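Local coordinates for protein NADPH-flavin oxidoreductase (Vibrio harveyi, PDB 1BKJ) that catalyses the NADPH-dependent reduction of FMN to FMNH2 as a homodimeric flavoprotein and thereby supplies reduced flavin to bacterial luciferase, at residues N58-F63 and G130-S135; L77-D82 and V151-C156. All coordinates share one frame; numbering follows the deposited sequence.

Overall arrangement
Interaction 1 sets the end of helix 54-63 against the 3-10 turn that follows strand 125-129, and interaction 2 pairs the two central strands of the antiparallel sheet; all four segments belong to the nitroreductase fold. Both contacts are buried. Interaction 2 lies deep in the core and rests on backbone hydrogen bonds backed by aromatic and aliphatic contacts. Interaction 1 lies nearer the edge, with F63 and S135 partly exposed, buries less surface, and meets by van der Waals contact alone, the amides of G130 and G131 being turned to the flavin. They touch where R133 NH1 reaches L152 O, a probable hydrogen bond, and where L132 packs against V78 and G154.

Interaction 1. Residues N58-F63 and G130-S135; sequences NELAQF and GGLRNS. With FMN (flavin mononucleotide), chain D.
The closing turn of the helix that contains N58-F63 comes up against a short 3-10 turn in G130-S135, with the backbones nearest at F63 and S135, whose CA atoms are 5.6 Å apart. F63 loses the most surface to the contact. Its ring meets S135 CB obliquely, CD1 lying 4.0 Å from that carbon, while F63 O sits 3.5 Å from the same CB, so the serine methylene rests against both the carbonyl oxygen and the ring. F63 CG stands anti to its own carbonyl carbon (chi1 -75°), which leaves the ring beside S135. Farther back along the helix, L60 and L132 meet through their methyl groups, CD2 to CD2 at 4.0 Å, and L132 CD2 also rests on the backbone, 3.7 Å from L60 O. Residues of helix 136-142, V139 among them, pack against both L60 and F63, and F76 of strand 75-82 touches both leucines.

The amides at the start of the turn serve the flavin. G130, a glycine, brings its backbone N within 3.0 Å of FMN N5 and donates to it in a fairly straight bond (162° at the hydrogen), with a second, weak one to FMN O4. G131 N also donates to O4, at 3.3 Å. The CB of R133 points away from the helix, and its NE forms a salt bridge with E99 of the second subunit. The chemistry thus divides: the helix meets the turn with apolar side chains and with the carbonyl oxygens of L60 and F63, without a hydrogen bond, while two amides hold the N5/O4 edge of the flavin and set the ring's place against the turn, N5 being the hydride-accepting position of flavins.

Interaction 2. Residues L77-D82 and V151-C156; sequences LVFCID and VLFGMC
L77 opens an antiparallel pairing with M155: L77 N donates to M155 O at 3.0 Å, in the plane of that carbonyl, while the return bond from M155 N to L77 O is weak, bent to 123° at its hydrogen. L77 O also receives a CA-H...O contact from G154. V78, opposite G154 in a non-hydrogen-bonded pair, sends CG1 to V151 CG2, 3.6 Å away.

F79 is the centre of the contact. Its N donates to F153 O at 2.8 Å, and its O accepts from L152 N at 3.1 Å. F153 CG sits between its own backbone N and carbonyl carbon (chi1 54°), which brings the ring over toward strand 77-82, so that F79 CB lies over one of its faces, a CH-pi contact. The two ring planes are 20° apart but slid so far that they barely overlap. M155 CB approaches the edge of the F79 ring.

C80 then faces V151, one residue out of step, and I81 CG1 packs on L152 CD1 at 3.7 Å. Helix 98-121 covers the face carrying F79, F153 and M155, and V106 of the second subunit also packs on F153. With L152 and F153 both facing F79, this is a classic beta bulge in the central strand pair of the nitroreductase fold's antiparallel sheet, with F153 close to the bound FMN.

Interaction 1. Residues N58-F63 and G130-S135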
ATOM      1  N   ASN A  58     -19.005  -3.460 -17.589  1.00 18.67           N
ATOM      2  CA  ASN A  58     -19.908  -4.591 -17.402  1.00 18.58           C
ATOM      3  C   ASN A  58     -19.065  -5.879 -17.325  1.00 18.69           C
ATOM      4  O   ASN A  58     -19.276  -6.722 -16.433  1.00 18.07           O
ATOM      5  CB  ASN A  58     -20.937  -4.650 -18.545  1.00 18.59           C
ATOM      6  N   GLU A  59     -18.036  -5.952 -18.178  1.00 18.51           N
ATOM      7  CA  GLU A  59     -17.130  -7.099 -18.220  1.00 18.98           C
ATOM      8  C   GLU A  59     -16.265  -7.140 -16.949  1.00 17.94           C
ATOM      9  O   GLU A  59     -16.027  -8.226 -16.405  1.00 17.19           O
ATOM     10  CB  GLU A  59     -16.245  -7.068 -19.475  1.00 21.30           C
ATOM     11  CG  GLU A  59     -17.004  -7.293 -20.790  1.00 26.50           C
ATOM     12  CD  GLU A  59     -16.110  -7.231 -22.040  1.00 29.82           C
ATOM     13  OE1 GLU A  59     -15.542  -8.280 -22.410  1.00 32.53           O
ATOM     14  OE2 GLU A  59     -15.984  -6.148 -22.665  1.00 31.68           O
ATOM     15  N   LEU A  60     -15.863  -5.965 -16.449  1.00 16.38           N
ATOM     16  CA  LEU A  60     -15.052  -5.876 -15.225  1.00 15.96           C
ATOM     17  C   LEU A  60     -15.823  -6.249 -13.957  1.00 15.71           C
ATOM     18  O   LEU A  60     -15.252  -6.845 -13.041  1.00 16.18           O
ATOM     19  CB  LEU A  60     -14.392  -4.504 -15.075  1.00 15.21           C
ATOM     20  CG  LEU A  60     -13.176  -4.265 -15.980  1.00 14.92           C
ATOM     21  CD1 LEU A  60     -12.794  -2.813 -15.967  1.00 14.06           C
ATOM     22  CD2 LEU A  60     -12.013  -5.140 -15.570  1.00 15.53           C
ATOM     23  N   ALA A  61     -17.127  -5.962 -13.934  1.00 15.04           N
ATOM     24  CA  ALA A  61     -17.981  -6.310 -12.794  1.00 14.67           C
ATOM     25  C   ALA A  61     -18.088  -7.824 -12.676  1.00 14.93           C
ATOM     26  O   ALA A  61     -18.030  -8.362 -11.583  1.00 15.36           O
ATOM     27  CB  ALA A  61     -19.370  -5.674 -12.939  1.00 14.99           C
ATOM     28  N   GLN A  62     -18.129  -8.496 -13.827  1.00 15.16           N
ATOM     29  CA  GLN A  62     -18.202  -9.949 -13.898  1.00 16.23           C
ATOM     30  C   GLN A  62     -16.858 -10.542 -13.486  1.00 16.31           C
ATOM     31  O   GLN A  62     -16.806 -11.485 -12.689  1.00 16.17           O
ATOM     32  CB  GLN A  62     -18.564 -10.389 -15.320  1.00 17.63           C
ATOM     33  CG  GLN A  62     -18.728 -11.883 -15.514  1.00 20.16           C
ATOM     34  CD  GLN A  62     -19.093 -12.216 -16.926  1.00 22.98           C
ATOM     35  OE1 GLN A  62     -20.175 -11.855 -17.406  1.00 24.69           O
ATOM     36  NE2 GLN A  62     -18.185 -12.878 -17.624  1.00 24.33           N
ATOM     37  N   PHE A  63     -15.775  -9.936 -13.977  1.00 16.13           N
ATOM     38  CA  PHE A  63     -14.428 -10.397 -13.670  1.00 16.62           C
ATOM     39  C   PHE A  63     -14.042 -10.180 -12.216  1.00 16.79           C
ATOM     40  O   PHE A  63     -13.110 -10.802 -11.731  1.00 17.35           O
ATOM     41  CB  PHE A  63     -13.407  -9.752 -14.606  1.00 17.50           C
ATOM     42  CG  PHE A  63     -13.401 -10.319 -16.007  1.00 17.77           C
ATOM     43  CD1 PHE A  63     -13.806 -11.645 -16.258  1.00 19.09           C
ATOM     44  CD2 PHE A  63     -12.997  -9.520 -17.088  1.00 18.40           C
ATOM     45  CE1 PHE A  63     -13.815 -12.173 -17.575  1.00 20.90           C
ATOM     46  CE2 PHE A  63     -12.996 -10.030 -18.413  1.00 19.45           C
ATOM     47  CZ  PHE A  63     -13.409 -11.361 -18.657  1.00 20.13           C
ATOM     48  N   GLY A 130     -10.394  -6.047  -4.916  1.00 11.87           N
ATOM     49  CA  GLY A 130      -9.307  -6.992  -5.111  1.00 12.65           C
ATOM     50  C   GLY A 130      -9.772  -8.240  -5.839  1.00 13.20           C
ATOM     51  O   GLY A 130      -8.950  -9.056  -6.267  1.00 13.71           O
ATOM     52  N   GLY A 131     -11.095  -8.355  -6.007  1.00 13.51           N
ATOM     53  CA  GLY A 131     -11.721  -9.472  -6.696  1.00 13.43           C
ATOM     54  C   GLY A 131     -11.279  -9.668  -8.136  1.00 13.53           C
ATOM     55  O   GLY A 131     -11.380 -10.774  -8.653  1.00 14.03           O
ATOM     56  N   LEU A 132     -10.768  -8.606  -8.764  1.00 13.35           N
ATOM     57  CA  LEU A 132     -10.257  -8.643 -10.136  1.00 13.56           C
ATOM     58  C   LEU A 132      -9.128  -9.651 -10.326  1.00 13.32           C
ATOM     59  O   LEU A 132      -8.955 -10.190 -11.424  1.00 12.62           O
ATOM     60  CB  LEU A 132      -9.735  -7.257 -10.550  1.00 14.47           C
ATOM     61  CG  LEU A 132     -10.745  -6.133 -10.799  1.00 15.25           C
ATOM     62  CD1 LEU A 132     -10.001  -4.857 -11.200  1.00 15.38           C
ATOM     63  CD2 LEU A 132     -11.729  -6.551 -11.884  1.00 15.17           C
ATOM     64  N   ARG A 133      -8.384  -9.917  -9.249  1.00 13.94           N
ATOM     65  CA  ARG A 133      -7.244 -10.860  -9.267  1.00 14.73           C
ATOM     66  C   ARG A 133      -7.625 -12.327  -9.496  1.00 15.21           C
ATOM     67  O   ARG A 133      -6.810 -13.111  -9.994  1.00 14.96           O
ATOM     68  CB  ARG A 133      -6.370 -10.725  -8.010  1.00 13.75           C
ATOM     69  CG  ARG A 133      -5.559  -9.428  -7.964  1.00 12.85           C
ATOM     70  CD  ARG A 133      -4.368  -9.504  -6.992  1.00 12.34           C
ATOM     71  NE  ARG A 133      -4.745  -9.904  -5.642  1.00 11.26           N
ATOM     72  CZ  ARG A 133      -5.247  -9.101  -4.707  1.00 11.70           C
ATOM     73  NH1 ARG A 133      -5.453  -7.808  -4.937  1.00 12.44           N
ATOM     74  NH2 ARG A 133      -5.585  -9.610  -3.534  1.00 11.64           N
ATOM     75  N   ASN A 134      -8.883 -12.671  -9.215  1.00 16.51           N
ATOM     76  CA  ASN A 134      -9.361 -14.037  -9.431  1.00 17.62           C
ATOM     77  C   ASN A 134      -9.518 -14.357 -10.945  1.00 17.45           C
ATOM     78  O   ASN A 134      -9.498 -15.518 -11.354  1.00 17.50           O
ATOM     79  CB  ASN A 134     -10.643 -14.296  -8.624  1.00 19.95           C
ATOM     80  CG  ASN A 134     -10.857 -15.774  -8.337  1.00 23.22           C
ATOM     81  OD1 ASN A 134      -9.930 -16.478  -7.906  1.00 24.30           O
ATOM     82  ND2 ASN A 134     -12.059 -16.269  -8.626  1.00 23.97           N
ATOM     83  N   SER A 135      -9.586 -13.300 -11.758  1.00 17.42           N
ATOM     84  CA  SER A 135      -9.679 -13.373 -13.222  1.00 17.85           C
ATOM     85  C   SER A 135      -8.586 -12.449 -13.791  1.00 17.39           C
ATOM     86  O   SER A 135      -8.806 -11.748 -14.782  1.00 17.67           O
ATOM     87  CB  SER A 135     -11.051 -12.887 -13.689  1.00 18.45           C
ATOM     88  OG  SER A 135     -12.069 -13.817 -13.363  1.00 22.01           O
TER
HETATM   89  N1  FMN D 241     -14.714  -5.118  -0.733  1.00 12.32           N
HETATM   90  C2  FMN D 241     -15.613  -5.612  -1.650  1.00 12.77           C
HETATM   91  O2  FMN D 241     -16.807  -5.653  -1.498  1.00 13.92           O
HETATM   92  N3  FMN D 241     -14.995  -6.156  -2.767  1.00 13.10           N
HETATM   93  C4  FMN D 241     -13.607  -6.433  -2.937  1.00 12.97           C
HETATM   94  O4  FMN D 241     -13.264  -7.036  -3.938  1.00 14.65           O
HETATM   95  C4A FMN D 241     -12.772  -5.963  -1.869  1.00 12.67           C
HETATM   96  N5  FMN D 241     -11.406  -5.973  -2.124  1.00 12.23           N
HETATM   97  C5A FMN D 241     -10.522  -5.283  -1.280  1.00 11.50           C
HETATM   98  C6  FMN D 241      -9.196  -5.210  -1.665  1.00 11.86           C
HETATM   99  C7  FMN D 241      -8.284  -4.486  -0.899  1.00 11.58           C
HETATM  100  C7M FMN D 241      -6.864  -4.271  -1.503  1.00 11.89           C
HETATM  101  C8  FMN D 241      -8.717  -3.860   0.305  1.00 11.79           C
HETATM  102  C8M FMN D 241      -7.790  -3.178   1.258  1.00 10.46           C
HETATM  103  C9  FMN D 241     -10.029  -3.927   0.694  1.00 11.32           C
HETATM  104  C9A FMN D 241     -10.979  -4.639  -0.102  1.00 11.70           C
HETATM  105  N10 FMN D 241     -12.392  -4.680   0.187  1.00 12.66           N
HETATM  106  C10 FMN D 241     -13.303  -5.254  -0.737  1.00 12.23           C
HETATM  107  C1' FMN D 241     -12.937  -3.928   1.185  1.00 12.59           C
HETATM  108  C2' FMN D 241     -13.271  -4.620   2.486  1.00 13.09           C
HETATM  109  O2' FMN D 241     -13.778  -5.885   2.529  1.00 13.30           O
HETATM  110  C3' FMN D 241     -13.115  -3.846   3.728  1.00 14.23           C
HETATM  111  O3' FMN D 241     -12.100  -2.875   3.740  1.00 14.76           O
HETATM  112  C4' FMN D 241     -13.445  -4.404   5.086  1.00 14.16           C
HETATM  113  O4' FMN D 241     -14.223  -5.572   5.194  1.00 17.45           O
HETATM  114  C5' FMN D 241     -13.336  -3.575   6.274  1.00 14.17           C
HETATM  115  O5' FMN D 241     -14.541  -2.755   6.178  1.00 14.48           O
HETATM  116  P   FMN D 241     -14.552  -1.145   5.926  1.00 14.02           P
HETATM  117  O1P FMN D 241     -13.987  -0.603   7.147  1.00 14.95           O
HETATM  118  O2P FMN D 241     -15.983  -0.868   5.648  1.00 14.16           O
HETATM  119  O3P FMN D 241     -13.619  -0.820   4.821  1.00 15.05           O

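Interaction 2. Residues L77-D82 and V151-C156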
ATOM      1  N   LEU A  77     -11.409   3.020 -11.134  1.00 13.53           N
ATOM      2  CA  LEU A  77      -9.960   3.123 -11.351  1.00 12.91           C
ATOM      3  C   LEU A  77      -9.279   1.778 -11.089  1.00 13.27           C
ATOM      4  O   LEU A  77      -9.582   1.124 -10.093  1.00 13.77           O
ATOM      5  CB  LEU A  77      -9.367   4.159 -10.393  1.00 12.57           C
ATOM      6  CG  LEU A  77      -9.956   5.565 -10.298  1.00 12.61           C
ATOM      7  CD1 LEU A  77      -9.197   6.331  -9.241  1.00 12.39           C
ATOM      8  CD2 LEU A  77      -9.893   6.284 -11.652  1.00 12.24           C
ATOM      9  N   VAL A  78      -8.387   1.352 -11.989  1.00 13.05           N
ATOM     10  CA  VAL A  78      -7.666   0.089 -11.834  1.00 12.41           C
ATOM     11  C   VAL A  78      -6.186   0.414 -11.610  1.00 12.25           C
ATOM     12  O   VAL A  78      -5.560   1.065 -12.446  1.00 12.38           O
ATOM     13  CB  VAL A  78      -7.826  -0.842 -13.070  1.00 12.99           C
ATOM     14  CG1 VAL A  78      -7.229  -2.218 -12.786  1.00 12.69           C
ATOM     15  CG2 VAL A  78      -9.294  -0.999 -13.468  1.00 12.74           C
ATOM     16  N   PHE A  79      -5.648  -0.036 -10.472  1.00 11.74           N
ATOM     17  CA  PHE A  79      -4.257   0.209 -10.098  1.00 10.82           C
ATOM     18  C   PHE A  79      -3.381  -0.920 -10.543  1.00 10.84           C
ATOM     19  O   PHE A  79      -3.632  -2.079 -10.214  1.00 10.56           O
ATOM     20  CB  PHE A  79      -4.140   0.425  -8.599  1.00 11.91           C
ATOM     21  CG  PHE A  79      -4.696   1.735  -8.146  1.00 12.46           C
ATOM     22  CD1 PHE A  79      -6.090   1.931  -8.035  1.00 12.51           C
ATOM     23  CD2 PHE A  79      -3.832   2.810  -7.890  1.00 12.37           C
ATOM     24  CE1 PHE A  79      -6.620   3.199  -7.680  1.00 13.42           C
ATOM     25  CE2 PHE A  79      -4.338   4.076  -7.535  1.00 12.88           C
ATOM     26  CZ  PHE A  79      -5.741   4.276  -7.429  1.00 13.24           C
ATOM     27  N   CYS A  80      -2.330  -0.556 -11.266  1.00 10.87           N
ATOM     28  CA  CYS A  80      -1.409  -1.514 -11.848  1.00 11.91           C
ATOM     29  C   CYS A  80       0.058  -1.234 -11.569  1.00 12.03           C
ATOM     30  O   CYS A  80       0.474  -0.071 -11.507  1.00 11.77           O
ATOM     31  CB  CYS A  80      -1.560  -1.510 -13.386  1.00 12.77           C
ATOM     32  SG  CYS A  80      -3.221  -1.700 -14.054  1.00 16.07           S
ATOM     33  N   ILE A  81       0.839  -2.318 -11.462  1.00 12.03           N
ATOM     34  CA  ILE A  81       2.306  -2.238 -11.318  1.00 12.42           C
ATOM     35  C   ILE A  81       2.754  -1.919 -12.752  1.00 12.57           C
ATOM     36  O   ILE A  81       2.223  -2.500 -13.707  1.00 12.10           O
ATOM     37  CB  ILE A  81       2.966  -3.603 -10.910  1.00 12.56           C
ATOM     38  CG1 ILE A  81       2.500  -4.042  -9.523  1.00 11.38           C
ATOM     39  CG2 ILE A  81       4.501  -3.480 -10.951  1.00 12.21           C
ATOM     40  CD1 ILE A  81       2.937  -5.424  -9.113  1.00 12.58           C
ATOM     41  N   ASP A  82       3.694  -0.992 -12.906  1.00 12.85           N
ATOM     42  CA  ASP A  82       4.157  -0.620 -14.232  1.00 13.48           C
ATOM     43  C   ASP A  82       5.663  -0.365 -14.318  1.00 13.24           C
ATOM     44  O   ASP A  82       6.153   0.667 -13.864  1.00 12.84           O
ATOM     45  CB  ASP A  82       3.393   0.630 -14.703  1.00 14.40           C
ATOM     46  CG  ASP A  82       3.603   0.956 -16.187  1.00 16.13           C
ATOM     47  OD1 ASP A  82       4.492   0.388 -16.849  1.00 16.14           O
ATOM     48  OD2 ASP A  82       2.875   1.823 -16.700  1.00 17.40           O
ATOM     49  N   VAL A 151      -2.094  -6.271 -13.108  1.00 13.79           N
ATOM     50  CA  VAL A 151      -3.231  -5.696 -12.381  1.00 13.09           C
ATOM     51  C   VAL A 151      -3.164  -6.113 -10.912  1.00 12.81           C
ATOM     52  O   VAL A 151      -2.768  -7.240 -10.609  1.00 13.09           O
ATOM     53  CB  VAL A 151      -4.627  -6.086 -13.033  1.00 13.27           C
ATOM     54  CG1 VAL A 151      -4.797  -7.586 -13.155  1.00 14.06           C
ATOM     55  CG2 VAL A 151      -5.797  -5.511 -12.219  1.00 13.73           C
ATOM     56  N   LEU A 152      -3.478  -5.177 -10.016  1.00 12.35           N
ATOM     57  CA  LEU A 152      -3.493  -5.438  -8.587  1.00 12.46           C
ATOM     58  C   LEU A 152      -4.889  -5.333  -7.993  1.00 12.39           C
ATOM     59  O   LEU A 152      -5.344  -6.255  -7.331  1.00 13.10           O
ATOM     60  CB  LEU A 152      -2.529  -4.522  -7.847  1.00 13.05           C
ATOM     61  CG  LEU A 152      -1.036  -4.814  -7.978  1.00 14.94           C
ATOM     62  CD1 LEU A 152      -0.320  -3.845  -7.087  1.00 15.24           C
ATOM     63  CD2 LEU A 152      -0.679  -6.255  -7.578  1.00 15.81           C
ATOM     64  N   PHE A 153      -5.548  -4.192  -8.171  1.00 11.67           N
ATOM     65  CA  PHE A 153      -6.899  -4.010  -7.652  1.00 11.42           C
ATOM     66  C   PHE A 153      -7.581  -2.845  -8.344  1.00 11.61           C
ATOM     67  O   PHE A 153      -6.932  -2.036  -8.996  1.00 11.68           O
ATOM     68  CB  PHE A 153      -6.906  -3.799  -6.112  1.00 10.40           C
ATOM     69  CG  PHE A 153      -6.020  -2.674  -5.629  1.00  9.69           C
ATOM     70  CD1 PHE A 153      -6.493  -1.345  -5.592  1.00  9.89           C
ATOM     71  CD2 PHE A 153      -4.689  -2.923  -5.244  1.00  9.77           C
ATOM     72  CE1 PHE A 153      -5.662  -0.285  -5.193  1.00 10.29           C
ATOM     73  CE2 PHE A 153      -3.835  -1.865  -4.843  1.00 10.35           C
ATOM     74  CZ  PHE A 153      -4.324  -0.541  -4.817  1.00 10.82           C
ATOM     75  N   GLY A 154      -8.894  -2.769  -8.162  1.00 11.36           N
ATOM     76  CA  GLY A 154      -9.678  -1.679  -8.697  1.00 11.62           C
ATOM     77  C   GLY A 154     -10.189  -0.826  -7.544  1.00 11.94           C
ATOM     78  O   GLY A 154      -9.917  -1.124  -6.371  1.00 12.25           O
ATOM     79  N   MET A 155     -10.912   0.242  -7.868  1.00 12.23           N
ATOM     80  CA  MET A 155     -11.493   1.127  -6.865  1.00 12.24           C
ATOM     81  C   MET A 155     -12.752   1.781  -7.413  1.00 12.46           C
ATOM     82  O   MET A 155     -12.726   2.384  -8.488  1.00 11.70           O
ATOM     83  CB  MET A 155     -10.496   2.210  -6.422  1.00 13.09           C
ATOM     84  CG  MET A 155     -11.031   3.106  -5.301  1.00 14.32           C
ATOM     85  SD  MET A 155      -9.878   4.349  -4.770  1.00 17.29           S
ATOM     86  CE  MET A 155      -8.844   3.373  -3.719  1.00 17.90           C
ATOM     87  N   CYS A 156     -13.851   1.618  -6.681  1.00 12.72           N
ATOM     88  CA  CYS A 156     -15.131   2.229  -7.033  1.00 13.78           C
ATOM     89  C   CYS A 156     -15.238   3.553  -6.283  1.00 14.66           C
ATOM     90  O   CYS A 156     -14.878   3.625  -5.113  1.00 15.14           O
ATOM     91  CB  CYS A 156     -16.310   1.357  -6.592  1.00 12.99           C
ATOM     92  SG  CYS A 156     -16.437  -0.233  -7.374  1.00 14.95           S
TER